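Local coordinates for protein agglutinin (Rhizoctonia solani, PDB 4G9N) that is a lectin that probably recognises galactose-type sugars, here holding an N-acetylgalactosamine in one pocket of a beta-trefoil fold, at residues 21-26 with 65-70; 32-37 with 79-84; 41-46 with 61-66. One frame throughout, in Å; residues are numbered along the deposited sequence.

Contact 1 (21-26 with 65-70). With NGA (2-acetamido-2-deoxy-beta-D-galactopyranose), chain E.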
# COMPACT_ATOMS: atom_id res chain seq x y z
N LEU B 21 7.14 3.60 16.38
CA LEU B 21 7.05 5.03 16.09
C LEU B 21 6.55 5.75 17.34
O LEU B 21 5.49 5.42 17.88
CB LEU B 21 6.11 5.28 14.92
CG LEU B 21 6.17 6.67 14.29
CD1 LEU B 21 7.43 6.80 13.43
CD2 LEU B 21 4.91 6.96 13.46
N ASP B 22 7.29 6.76 17.78
CA ASP B 22 7.11 7.34 19.11
C ASP B 22 7.10 8.87 19.03
O ASP B 22 8.01 9.49 18.46
CB ASP B 22 8.25 6.82 20.01
CG ASP B 22 8.26 7.45 21.41
OD1 ASP B 22 8.56 8.66 21.53
OD2 ASP B 22 8.02 6.71 22.40
N LEU B 23 6.05 9.49 19.56
CA LEU B 23 6.05 10.96 19.68
C LEU B 23 6.70 11.38 21.00
O LEU B 23 6.18 11.07 22.07
CB LEU B 23 4.63 11.53 19.59
CG LEU B 23 4.53 13.06 19.65
CD1 LEU B 23 5.19 13.75 18.46
CD2 LEU B 23 3.10 13.51 19.78
N TRP B 24 7.83 12.08 20.90
CA TRP B 24 8.57 12.56 22.07
C TRP B 24 7.68 13.10 23.22
O TRP B 24 7.03 14.15 23.09
CB TRP B 24 9.59 13.61 21.63
CG TRP B 24 10.61 13.94 22.67
CD1 TRP B 24 11.78 13.26 22.91
CD2 TRP B 24 10.57 15.03 23.60
NE1 TRP B 24 12.46 13.87 23.94
CE2 TRP B 24 11.74 14.95 24.38
CE3 TRP B 24 9.66 16.06 23.84
CZ2 TRP B 24 12.02 15.87 25.39
CZ3 TRP B 24 9.94 16.97 24.85
CH2 TRP B 24 11.11 16.87 25.61
N ARG B 25 7.66 12.35 24.32
CA ARG B 25 6.84 12.63 25.52
C ARG B 25 5.34 12.86 25.25
O ARG B 25 4.62 13.38 26.11
CB ARG B 25 7.46 13.74 26.39
CG ARG B 25 8.99 13.67 26.49
CD ARG B 25 9.57 13.91 27.89
NE ARG B 25 9.66 15.31 28.27
CZ ARG B 25 10.75 15.93 28.72
NH1 ARG B 25 11.91 15.30 28.86
NH2 ARG B 25 10.68 17.22 29.02
N GLY B 26 4.87 12.45 24.08
CA GLY B 26 3.48 12.67 23.68
C GLY B 26 3.04 14.13 23.59
O GLY B 26 1.85 14.42 23.68
N SER B 65 -1.22 13.05 21.81
CA SER B 65 -1.15 14.49 21.57
C SER B 65 -2.30 15.04 20.74
O SER B 65 -2.62 16.22 20.84
CB SER B 65 0.13 14.82 20.83
OG SER B 65 0.05 14.37 19.48
N GLY B 66 -2.88 14.20 19.89
CA GLY B 66 -3.85 14.68 18.93
C GLY B 66 -3.21 15.33 17.72
O GLY B 66 -3.90 15.66 16.75
N THR B 67 -1.89 15.52 17.75
CA THR B 67 -1.20 16.09 16.60
C THR B 67 -0.83 15.01 15.60
O THR B 67 -0.91 13.81 15.89
CB THR B 67 0.05 16.92 16.99
OG1 THR B 67 1.01 16.07 17.62
CG2 THR B 67 -0.34 18.04 17.94
N TYR B 68 -0.41 15.43 14.41
CA TYR B 68 -0.30 14.51 13.30
C TYR B 68 1.14 14.28 12.91
O TYR B 68 2.01 15.09 13.21
CB TYR B 68 -1.05 15.07 12.09
CG TYR B 68 -2.56 15.14 12.25
CD1 TYR B 68 -3.36 14.08 11.85
CD2 TYR B 68 -3.17 16.28 12.77
CE1 TYR B 68 -4.74 14.14 11.98
CE2 TYR B 68 -4.56 16.35 12.90
CZ TYR B 68 -5.33 15.27 12.50
OH TYR B 68 -6.70 15.32 12.63
N VAL B 69 1.41 13.15 12.25
CA VAL B 69 2.70 12.99 11.60
C VAL B 69 2.87 14.14 10.60
O VAL B 69 2.06 14.32 9.69
CB VAL B 69 2.84 11.63 10.89
CG1 VAL B 69 3.95 11.68 9.84
CG2 VAL B 69 3.10 10.52 11.91
N GLY B 70 3.91 14.94 10.80
CA GLY B 70 4.16 16.08 9.95
C GLY B 70 5.63 16.24 9.63
O GLY B 70 6.40 15.27 9.67
C1 NGA E . 8.67 9.56 27.59
C2 NGA E . 7.77 8.72 26.69
C3 NGA E . 8.62 7.99 25.67
C4 NGA E . 9.47 9.00 24.90
C5 NGA E . 10.29 9.82 25.88
C6 NGA E . 11.03 10.95 25.17
C7 NGA E . 5.74 7.88 27.69
C8 NGA E . 5.10 6.73 28.41
N2 NGA E . 7.04 7.77 27.50
O1 NGA E . 7.87 10.30 28.48
O3 NGA E . 7.79 7.22 24.83
O4 NGA E . 8.68 9.85 24.09
O5 NGA E . 9.45 10.44 26.83
O6 NGA E . 11.92 10.43 24.21
O7 NGA E . 5.09 8.86 27.31

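Contact 2 (32-37 with 79-84). With NGA (2-acetamido-2-deoxy-beta-D-galactopyranose), chain E.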
# COMPACT_ATOMS: atom_id res chain seq x y z
N THR B 32 7.40 18.76 17.72
CA THR B 32 7.81 17.69 18.63
C THR B 32 8.39 16.51 17.85
O THR B 32 7.79 16.04 16.89
CB THR B 32 6.63 17.20 19.52
OG1 THR B 32 6.16 18.28 20.34
CG2 THR B 32 7.08 16.05 20.43
N ALA B 33 9.58 16.05 18.24
CA ALA B 33 10.27 14.99 17.51
C ALA B 33 9.48 13.69 17.50
O ALA B 33 8.93 13.27 18.50
CB ALA B 33 11.68 14.75 18.08
N ILE B 34 9.44 13.07 16.33
CA ILE B 34 8.92 11.73 16.18
C ILE B 34 10.13 10.81 15.97
O ILE B 34 11.02 11.12 15.17
CB ILE B 34 7.93 11.66 15.00
CG1 ILE B 34 6.63 12.38 15.38
CG2 ILE B 34 7.67 10.22 14.59
CD1 ILE B 34 5.56 12.36 14.32
N GLN B 35 10.17 9.70 16.69
CA GLN B 35 11.40 8.93 16.83
C GLN B 35 11.12 7.44 17.00
O GLN B 35 9.99 7.04 17.20
CB GLN B 35 12.13 9.44 18.08
CG GLN B 35 11.20 9.42 19.27
CD GLN B 35 11.76 10.08 20.52
OE1 GLN B 35 12.78 10.77 20.49
NE2 GLN B 35 11.06 9.87 21.64
N GLY B 36 12.16 6.62 16.92
CA GLY B 36 12.07 5.22 17.30
C GLY B 36 12.29 5.07 18.79
O GLY B 36 13.07 5.81 19.38
N TYR B 37 11.58 4.13 19.42
CA TYR B 37 11.67 3.95 20.87
C TYR B 37 11.21 2.54 21.23
O TYR B 37 10.45 1.92 20.48
CB TYR B 37 10.80 4.99 21.58
CG TYR B 37 11.24 5.43 22.97
CD1 TYR B 37 10.87 4.71 24.11
CD2 TYR B 37 12.00 6.58 23.15
CE1 TYR B 37 11.25 5.12 25.37
CE2 TYR B 37 12.40 7.00 24.41
CZ TYR B 37 12.02 6.26 25.52
OH TYR B 37 12.41 6.67 26.78
N VAL B 79 15.17 15.55 6.50
CA VAL B 79 14.24 16.41 7.24
C VAL B 79 13.54 15.59 8.33
O VAL B 79 13.05 14.49 8.07
CB VAL B 79 13.22 17.09 6.30
CG1 VAL B 79 12.12 17.80 7.10
CG2 VAL B 79 13.93 18.07 5.39
N ASN B 80 13.53 16.12 9.55
CA ASN B 80 12.88 15.43 10.67
C ASN B 80 11.38 15.24 10.47
O ASN B 80 10.68 16.13 9.99
CB ASN B 80 13.12 16.17 11.99
CG ASN B 80 14.54 15.98 12.53
OD1 ASN B 80 14.86 14.94 13.10
ND2 ASN B 80 15.38 16.99 12.35
N VAL B 81 10.89 14.07 10.85
CA VAL B 81 9.45 13.85 10.93
C VAL B 81 9.05 14.36 12.31
O VAL B 81 9.77 14.11 13.27
CB VAL B 81 9.12 12.35 10.78
CG1 VAL B 81 7.61 12.10 10.94
CG2 VAL B 81 9.62 11.83 9.44
N VAL B 82 7.95 15.10 12.40
CA VAL B 82 7.57 15.74 13.67
C VAL B 82 6.06 15.78 13.87
O VAL B 82 5.29 15.71 12.90
CB VAL B 82 8.10 17.21 13.81
CG1 VAL B 82 9.63 17.27 13.70
CG2 VAL B 82 7.43 18.14 12.80
N GLY B 83 5.65 15.90 15.13
CA GLY B 83 4.25 16.05 15.47
C GLY B 83 3.89 17.46 15.09
O GLY B 83 4.65 18.39 15.34
N SER B 84 2.74 17.64 14.47
CA SER B 84 2.41 18.92 13.90
C SER B 84 0.90 19.05 13.82
O SER B 84 0.19 18.05 13.71
CB SER B 84 3.01 19.05 12.49
OG SER B 84 2.68 20.29 11.90
C1 NGA E . 8.67 9.56 27.59
C2 NGA E . 7.77 8.72 26.69
C3 NGA E . 8.62 7.99 25.67
C4 NGA E . 9.47 9.00 24.90
C5 NGA E . 10.29 9.82 25.88
C6 NGA E . 11.03 10.95 25.17
C7 NGA E . 5.74 7.88 27.69
C8 NGA E . 5.10 6.73 28.41
N2 NGA E . 7.04 7.77 27.50
O1 NGA E . 7.87 10.30 28.48
O3 NGA E . 7.79 7.22 24.83
O4 NGA E . 8.68 9.85 24.09
O5 NGA E . 9.45 10.44 26.83
O6 NGA E . 11.92 10.43 24.21
O7 NGA E . 5.09 8.86 27.31
O HOH W 1 12.86 13.24 14.19

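Contact 3 (41-46 with 61-66). With NGA (2-acetamido-2-deoxy-beta-D-galactopyranose), chain E.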
# COMPACT_ATOMS: atom_id res chain seq x y z
N GLY B 41 3.54 0.46 24.88
CA GLY B 41 2.09 0.40 24.82
C GLY B 41 1.37 1.71 25.13
O GLY B 41 0.14 1.77 25.07
N GLY B 42 2.13 2.75 25.45
CA GLY B 42 1.53 4.03 25.79
C GLY B 42 0.91 4.75 24.61
O GLY B 42 1.28 4.50 23.46
N ASP B 43 -0.03 5.66 24.90
CA ASP B 43 -0.76 6.37 23.86
C ASP B 43 0.12 7.20 22.93
O ASP B 43 -0.22 7.40 21.77
CB ASP B 43 -1.85 7.26 24.46
CG ASP B 43 -3.06 6.47 24.93
OD1 ASP B 43 -3.16 5.28 24.58
OD2 ASP B 43 -3.92 7.04 25.63
N ASN B 44 1.25 7.70 23.44
CA ASN B 44 2.19 8.41 22.56
C ASN B 44 2.87 7.49 21.56
O ASN B 44 3.63 7.96 20.70
CB ASN B 44 3.23 9.19 23.37
CG ASN B 44 4.28 8.29 23.98
OD1 ASN B 44 3.95 7.31 24.65
ND2 ASN B 44 5.54 8.63 23.76
N GLN B 45 2.61 6.19 21.67
CA GLN B 45 3.11 5.21 20.70
C GLN B 45 1.98 4.57 19.88
O GLN B 45 2.16 3.56 19.20
CB GLN B 45 3.96 4.14 21.40
CG GLN B 45 5.25 4.70 22.02
CD GLN B 45 6.14 3.62 22.62
OE1 GLN B 45 5.70 2.51 22.87
NE2 GLN B 45 7.41 3.96 22.84
N LYS B 46 0.80 5.19 19.95
CA LYS B 46 -0.35 4.77 19.17
C LYS B 46 -0.70 5.83 18.13
O LYS B 46 -0.60 7.02 18.40
CB LYS B 46 -1.55 4.49 20.08
CG LYS B 46 -1.29 3.37 21.08
CD LYS B 46 -2.50 3.17 21.99
CE LYS B 46 -2.29 1.95 22.89
NZ LYS B 46 -3.50 1.60 23.70
N GLN B 61 -2.27 10.16 13.09
CA GLN B 61 -2.48 11.06 14.21
C GLN B 61 -2.11 10.41 15.54
O GLN B 61 -2.56 9.30 15.85
CB GLN B 61 -3.94 11.53 14.25
CG GLN B 61 -4.26 12.41 15.46
CD GLN B 61 -5.74 12.71 15.60
OE1 GLN B 61 -6.60 11.85 15.37
NE2 GLN B 61 -6.06 13.95 15.98
N ASN B 62 -1.30 11.10 16.34
CA ASN B 62 -0.91 10.57 17.63
C ASN B 62 -2.07 10.58 18.61
O ASN B 62 -2.76 11.60 18.78
CB ASN B 62 0.28 11.34 18.20
CG ASN B 62 0.92 10.63 19.37
OD1 ASN B 62 0.63 10.92 20.53
ND2 ASN B 62 1.79 9.67 19.07
N VAL B 63 -2.29 9.44 19.25
CA VAL B 63 -3.39 9.28 20.18
C VAL B 63 -3.19 10.19 21.39
O VAL B 63 -4.11 10.84 21.85
CB VAL B 63 -3.57 7.81 20.62
CG1 VAL B 63 -4.56 7.68 21.77
CG2 VAL B 63 -4.03 6.97 19.44
N LYS B 64 -1.96 10.25 21.91
CA LYS B 64 -1.71 11.04 23.11
C LYS B 64 -1.86 12.55 22.86
O LYS B 64 -2.55 13.24 23.61
CB LYS B 64 -0.32 10.73 23.69
CG LYS B 64 0.02 11.55 24.93
CD LYS B 64 -0.97 11.26 26.05
CE LYS B 64 -0.57 11.97 27.35
NZ LYS B 64 0.75 11.49 27.83
N SER B 65 -1.22 13.05 21.81
CA SER B 65 -1.15 14.49 21.57
C SER B 65 -2.30 15.04 20.74
O SER B 65 -2.62 16.22 20.84
CB SER B 65 0.13 14.82 20.83
OG SER B 65 0.05 14.37 19.48
N GLY B 66 -2.88 14.20 19.89
CA GLY B 66 -3.85 14.68 18.93
C GLY B 66 -3.21 15.33 17.72
O GLY B 66 -3.90 15.66 16.75
C1 NGA E . 8.67 9.56 27.59
C2 NGA E . 7.77 8.72 26.69
C3 NGA E . 8.62 7.99 25.67
C4 NGA E . 9.47 9.00 24.90
C5 NGA E . 10.29 9.82 25.88
C6 NGA E . 11.03 10.95 25.17
C7 NGA E . 5.74 7.88 27.69
C8 NGA E . 5.10 6.73 28.41
N2 NGA E . 7.04 7.77 27.50
O1 NGA E . 7.87 10.30 28.48
O3 NGA E . 7.79 7.22 24.83
O4 NGA E . 8.68 9.85 24.09
O5 NGA E . 9.45 10.44 26.83
O6 NGA E . 11.92 10.43 24.21
O7 NGA E . 5.09 8.86 27.31

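Contact 1 (21-26 with 65-70)
The hydroxyl of Ser65, 3.2 Å from Leu23 CD2 at OG, gives its proton to the threonine two residues on, Thr67 OG1, over 2.7 Å. Leu23 CD2 meets Ser65 CB at 3.4 Å, tighter than usual for two carbons, and passes more loosely over Thr67 OG1. With chi1 at -178° the isobutyl group of Leu23 trails on the side opposite its own nitrogen, which carries CD2 across to the turn at 65-67. Serine and threonine suit this spot because one hydroxyl takes the proton of the other, and their small size lets Leu23 CD2 press close. Nearby, Gly26 O rests 3.4 Å from Ser65 CB, and Leu21 CD2 makes a looser apolar contact with Val69 CG2.

In strand 20-23 of this beta-trefoil, of the ricin-type lectin family, Leu21 and Leu23 point toward 65-70, while Asp22 between them faces the sugar. As in galactose-binding members of that family, one aspartate takes two neighbouring hydroxyls: OD1 accepts from NGA O4 at 2.8 Å and OD2 from NGA O3 at a very short 2.5 Å. The O4 atom also accepts the backbone Arg25 N at 2.7 Å, so it serves as donor and acceptor at once. Gln35 and Gln45 each give an amide proton to the same carboxylate and fix its rotation.

Beyond the aspartate, Trp24 receives NGA C6 over one face, where it approaches Trp24 CD1 to 3.3 Å, and Arg25 CG lies over the middle of the indole. The bent chain of Arg25 then folds back along the ring, bringing a face of its guanidinium over Trp24 CH2 and leaving its aliphatic part beside NGA O5.

Contact 2 (32-37 with 79-84)
Ile34 is the side chain that fills the close part of this contact, and it does so with its longer branch. With CG1 turned away from the carbonyl carbon (chi1 -72°) and the chain straight beyond it, CD1 reaches 3.5 Å from Val82 C and runs on over Gly83 N. The methyl thus lies against the peptide joining Val82 and Gly83. Val81 adds its CG1, 4.0 Å from Ile34 CD1, the two side chains passing at a slant; Leu21, Leu23 and Val69 also touch the same isoleucine.

The backbones of strands 32-37 and 81-84 are antiparallel but splayed, their directions 131° apart. Gly83 N donates to Thr32 O at 2.8 Å, and Ile34 N to Val81 O at a longer 3.2 Å. Ala33 and Val82 form a non-hydrogen-bonded pair between these links.

Towards Asn80 the strands part and water takes over. One molecule sits 3.0 Å from Ile34 O and 2.8 Å from Asn80 OD1, close enough to give both a proton, although other acceptors compete for it. An exposed asparagine suits this wet margin as the branched residues suit the dry one.

Past the pairing, strand 32-37 runs on to the ligand. Gln35 NE2 donates to NGA O6 at 2.8 Å, and one face of the Tyr37 ring lies against the sugar, with CE2 3.6 Å from NGA C4. The strand joins its neighbour by backbone bonds and an isoleucine, and meets the sugar with an amide and an aromatic ring, a division consistent with recognition of galactose-like rings by polar bonds on one part and flat apolar contact on another.

Contact 3 (41-46 with 61-66)
Asn62 reaches across to the backbone of Asn44, its ND2 donating to Asn44 O at 3.0 Å. The acceptor lies in the plane of the Asn62 amide, but the N-H meets the carbonyl from well out of the carbonyl's own plane. The next residue adds a straighter bond, Val63 N to Lys46 O, at 3.1 Å and 170°. Around these, Val63 forks over the loop 41-46: CG1 rests 3.7 Å from Asp43 CG, while CG2 touches Lys46 CB at 3.6 Å. A beta-branched residue suits this place because its two methyls serve two neighbours at once. Lys64 contributes its CB, 3.4 Å from Asn44 N, and its chain then leads off.

What sets Asn62 is an Asx motif. With chi1 at -166° its carboxamide swings over the following turn, where OD1 takes Ser65 N on a lone pair at 3.1 Å; asparagine can thus bond its own turn through the oxygen and leave the nitrogen for the other segment. In the loop 41-46, the short 3-10 turn at 43-44 is closed by Gln45 N to Gly42 O and Lys46 N to Asp43 O. Gln45 and Lys46, followed by Trp47, spell the QxW signature of ricin-type trefoils; here the glutamine amide also bonds Lys38 O and His40 N.

The Asn44 side chain leaves the contact for the pocket, where ND2 donates almost straight to NGA O3 at 2.9 Å, with Leu23 O as another acceptor. Since Asn62 and Val63 hold the main-chain carbonyls of Asn44 and Lys46, they are placed to act as a second shell for the Asn44 amide that bonds the sugar.

The three contacts meet round one N-acetylgalactosamine, which all of them touch. The centres of contacts 1 and 2 lie about 7 Å apart, joined by strand pairing: Asp22 N to Gln35 O at 2.8 Å and Gly70 N to Val82 O at 2.6 Å, both probable hydrogen bonds. Contact 3, centred about 6 Å from contact 1, shares Ser65 and Gly66 with it; a probable hydrogen bond from Thr67 O to Asn62 N, 2.8 Å, also links them. Contacts 2 and 3, about 13 Å apart between centres, touch through Tyr37 and Gln45. Asp22, Gln35 and Asn44 bring one sugar partner from each contact, and His40 and Glu121 add further hydrogen bonds.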